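Local coordinates for protein sgbp-b (Bacteroides uniformis, PDB 7K44) that probably binds xyloglucan at the bacterial cell surface, as a surface glycan-binding protein of a xyloglucan utilization locus, at residues 84-87 and 88-92; 250-253 and 254-257. One frame throughout, in Å; residues are numbered along the deposited sequence.

Contact 1: residues 84-87 and 88-92; sequences TVNK and NFDEI
V85 and I92 face each other as a non-hydrogen-bonded antiparallel pair, CA to CA 4.6 Å, and the chain reverses between them through a type I beta turn from N86 to F89. Two backbone bonds close the hairpin end: N86 N to E91 O at 3.1 Å, and F89 N to N86 O at 3.2 Å. The N86 amide reaches across to the 90-91 backbone, its CG between the backbone N and the carbonyl carbon (chi1 71°). N86 OD1 takes two amides: D90 N lies in the carbonyl plane on a lone pair, at 3.0 Å, while E91 N comes from above that plane, at 3.1 Å. N86 ND2 reaches D90 OD1 at 2.7 Å, nearly straight at 165° and within the amide plane, which fixes the amide's rotation. With an alanine in place of this asparagine, the D90 and E91 amides would probably lose their shared acceptor, and the D90 carboxylate the N-H that holds it. On the sheet face shared by V85 and I92, V85 CG1 lies 4.2 Å from I92 CG1. Both side chains also pack on I59 of strand 59-65, while strand 84-85 forms an outer edge of its four-stranded sheet and 91-95 pairs onward with 48-54.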
# COMPACT_ATOMS: atom_id res chain seq x y z
N THR A 84 -12.37 37.14 4.07
CA THR A 84 -13.10 37.26 2.82
C THR A 84 -13.66 35.90 2.40
O THR A 84 -13.09 34.86 2.73
CB THR A 84 -12.21 37.83 1.70
OG1 THR A 84 -11.03 37.03 1.56
CG2 THR A 84 -11.80 39.26 2.02
N VAL A 85 -14.77 35.93 1.67
CA VAL A 85 -15.42 34.73 1.16
C VAL A 85 -15.41 34.78 -0.36
O VAL A 85 -15.57 35.86 -0.95
CB VAL A 85 -16.87 34.63 1.68
CG1 VAL A 85 -17.37 33.20 1.58
CG2 VAL A 85 -16.96 35.15 3.10
N ASN A 86 -15.22 33.62 -0.99
CA ASN A 86 -15.17 33.56 -2.45
C ASN A 86 -16.58 33.60 -3.04
O ASN A 86 -17.59 33.62 -2.33
CB ASN A 86 -14.34 32.37 -2.92
CG ASN A 86 -15.02 31.04 -2.67
OD1 ASN A 86 -16.00 30.96 -1.93
ND2 ASN A 86 -14.51 29.98 -3.29
N LYS A 87 -16.65 33.60 -4.38
CA LYS A 87 -17.92 33.77 -5.07
C LYS A 87 -18.88 32.60 -4.83
O LYS A 87 -20.10 32.81 -4.80
CB LYS A 87 -17.66 33.95 -6.57
CG LYS A 87 -18.89 34.06 -7.44
CD LYS A 87 -18.47 34.14 -8.91
CE LYS A 87 -19.54 34.80 -9.77
NZ LYS A 87 -19.09 34.98 -11.19
N ASN A 88 -18.37 31.38 -4.68
CA ASN A 88 -19.22 30.21 -4.50
C ASN A 88 -19.51 29.89 -3.03
O ASN A 88 -20.06 28.82 -2.74
CB ASN A 88 -18.65 28.99 -5.22
CG ASN A 88 -18.23 29.31 -6.64
OD1 ASN A 88 -18.72 30.26 -7.25
ND2 ASN A 88 -17.31 28.51 -7.18
N PHE A 89 -19.13 30.78 -2.11
CA PHE A 89 -19.40 30.60 -0.68
C PHE A 89 -18.87 29.27 -0.15
O PHE A 89 -19.51 28.61 0.67
CB PHE A 89 -20.88 30.78 -0.34
CG PHE A 89 -21.43 32.14 -0.67
CD1 PHE A 89 -21.97 32.40 -1.93
CD2 PHE A 89 -21.44 33.15 0.27
CE1 PHE A 89 -22.48 33.65 -2.23
CE2 PHE A 89 -21.96 34.40 -0.03
CZ PHE A 89 -22.48 34.65 -1.28
N ASP A 90 -17.70 28.86 -0.63
CA ASP A 90 -17.13 27.60 -0.18
C ASP A 90 -15.67 27.72 0.26
O ASP A 90 -15.05 26.70 0.58
CB ASP A 90 -17.35 26.47 -1.20
CG ASP A 90 -16.57 26.66 -2.49
OD1 ASP A 90 -15.92 27.71 -2.67
OD2 ASP A 90 -16.61 25.74 -3.34
N GLU A 91 -15.12 28.93 0.29
CA GLU A 91 -13.75 29.15 0.76
C GLU A 91 -13.68 30.49 1.48
O GLU A 91 -14.17 31.50 0.98
CB GLU A 91 -12.76 29.08 -0.41
CG GLU A 91 -12.68 27.70 -1.07
CD GLU A 91 -11.67 27.61 -2.21
OE1 GLU A 91 -11.09 28.64 -2.59
OE2 GLU A 91 -11.46 26.48 -2.72
N ILE A 92 -13.11 30.48 2.69
CA ILE A 92 -12.96 31.69 3.50
C ILE A 92 -11.47 31.91 3.76
O ILE A 92 -10.78 31.01 4.25
CB ILE A 92 -13.69 31.55 4.85
CG1 ILE A 92 -15.18 31.28 4.65
CG2 ILE A 92 -13.49 32.81 5.68
CD1 ILE A 92 -15.87 30.82 5.93

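Contact 2: residues 250-253 and 254-257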
# COMPACT_ATOMS: atom_id res chain seq x y z
N GLU A 250 -6.80 -20.72 -22.20
CA GLU A 250 -8.22 -20.93 -21.99
C GLU A 250 -8.41 -22.08 -21.00
O GLU A 250 -7.91 -23.19 -21.23
CB GLU A 250 -8.95 -21.21 -23.30
CG GLU A 250 -10.46 -21.25 -23.17
CD GLU A 250 -11.15 -21.46 -24.50
OE1 GLU A 250 -10.95 -20.64 -25.41
OE2 GLU A 250 -11.89 -22.46 -24.63
N LEU A 251 -9.14 -21.81 -19.93
CA LEU A 251 -9.35 -22.76 -18.83
C LEU A 251 -10.81 -23.18 -18.87
O LEU A 251 -11.70 -22.39 -18.57
CB LEU A 251 -9.01 -22.10 -17.50
CG LEU A 251 -9.26 -22.90 -16.22
CD1 LEU A 251 -8.69 -24.32 -16.30
CD2 LEU A 251 -8.68 -22.15 -15.01
N SER A 252 -11.05 -24.44 -19.24
CA SER A 252 -12.40 -24.93 -19.42
C SER A 252 -13.05 -25.23 -18.07
O SER A 252 -12.42 -25.21 -17.01
CB SER A 252 -12.38 -26.21 -20.24
OG SER A 252 -11.69 -27.23 -19.53
N ALA A 253 -14.35 -25.50 -18.12
CA ALA A 253 -15.05 -26.01 -16.96
C ALA A 253 -14.58 -27.43 -16.64
O ALA A 253 -14.06 -28.15 -17.50
CB ALA A 253 -16.56 -26.01 -17.21
N TRP A 254 -14.76 -27.81 -15.38
CA TRP A 254 -14.48 -29.17 -14.92
C TRP A 254 -13.06 -29.61 -15.25
O TRP A 254 -12.82 -30.72 -15.73
CB TRP A 254 -15.51 -30.17 -15.47
CG TRP A 254 -16.90 -29.83 -15.08
CD1 TRP A 254 -17.91 -29.45 -15.91
CD2 TRP A 254 -17.43 -29.80 -13.76
NE1 TRP A 254 -19.05 -29.21 -15.19
CE2 TRP A 254 -18.78 -29.41 -13.86
CE3 TRP A 254 -16.90 -30.07 -12.49
CZ2 TRP A 254 -19.60 -29.29 -12.75
CZ3 TRP A 254 -17.71 -29.95 -11.39
CH2 TRP A 254 -19.05 -29.56 -11.52
N ASN A 255 -12.10 -28.71 -15.00
CA ASN A 255 -10.70 -28.94 -15.34
C ASN A 255 -9.92 -29.14 -14.05
O ASN A 255 -9.72 -28.20 -13.28
CB ASN A 255 -10.14 -27.78 -16.15
CG ASN A 255 -8.88 -28.16 -16.89
OD1 ASN A 255 -8.05 -28.91 -16.38
ND2 ASN A 255 -8.73 -27.65 -18.09
N TYR A 256 -9.44 -30.36 -13.84
CA TYR A 256 -8.75 -30.72 -12.61
C TYR A 256 -7.24 -30.79 -12.78
O TYR A 256 -6.54 -31.18 -11.84
CB TYR A 256 -9.31 -32.03 -12.06
CG TYR A 256 -10.78 -31.98 -11.71
CD1 TYR A 256 -11.75 -32.29 -12.66
CD2 TYR A 256 -11.20 -31.62 -10.43
CE1 TYR A 256 -13.10 -32.26 -12.33
CE2 TYR A 256 -12.55 -31.58 -10.10
CZ TYR A 256 -13.49 -31.90 -11.06
OH TYR A 256 -14.82 -31.87 -10.73
N TRP A 257 -6.72 -30.40 -13.94
CA TRP A 257 -5.27 -30.42 -14.16
C TRP A 257 -5.00 -29.54 -15.37
O TRP A 257 -5.33 -29.92 -16.50
CB TRP A 257 -4.77 -31.84 -14.41
CG TRP A 257 -3.29 -31.87 -14.65
CD1 TRP A 257 -2.65 -32.03 -15.85
CD2 TRP A 257 -2.26 -31.70 -13.67
NE1 TRP A 257 -1.29 -31.98 -15.66
CE2 TRP A 257 -1.03 -31.78 -14.34
CE3 TRP A 257 -2.27 -31.50 -12.28
CZ2 TRP A 257 0.20 -31.67 -13.67
CZ3 TRP A 257 -1.06 -31.39 -11.62
CH2 TRP A 257 0.16 -31.47 -12.32
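L251 and N255 meet across the bend that joins strand 250-251 to strand 255-264, where a G1 beta bulge sets W254 and N255 together opposite N364 of strand 357-364. The close-packed side lies inside the bend. L251 is buried, and its CD1 touches N255 CB at 3.8 Å, the two side chains passing at a slant; L251 also packs on P299 and N364. N255 swings its CG anti to the backbone N (chi1 -162°), which places N255 ND2 3.8 Å from L251 CD1 and 3.3 Å from S252 OG. S252 OG donates to A253 O, from above the carbonyl plane, one residue further along the bend. S252 O in turn accepts a hydrogen bond from N364 ND2, and backbone hydrogen bonds of W254 with S366 and of N255 with N364 hold the bend against 364-366 of the same chain.

The outer side is much looser. W254 carries its indole into an exposed position, and within the bend its ring meets little beyond A253, whose CB is 3.9 Å from W254 CD1; E367 touches it from a nearby loop. Y256 and W257 are exposed too and leave the first four residues alone, Y256 resting on P365 and W257 on Q361. The bend thus presents three aromatic residues on the surface of the probable xyloglucan-binding domain. At the corner, residues 255-257 form an Asx turn: W257 N donates to N255 OD1 at 3.2 Å, in the carbonyl plane and at 159°.

In the fold
From the N terminus, the chain reaches contact 1 first, in the N-terminal beta domain, where residues 84-92 close a short hairpin between strand 84-85 and strand 91-95. The chain then runs on through further beta sheets to contact 2, within the range of the xyloglucan-binding family. There residues 250-257 close no hairpin; they carry the chain from strand 250-251, which pairs with 371-384 in one sheet, to strand 255-264, which pairs with 219-222 and 357-364 in another. The contacts lie in series and neither nest nor cross. Their centres are about 61 Å apart and their nearest atoms about 50 Å, so each is a local feature of its own domain.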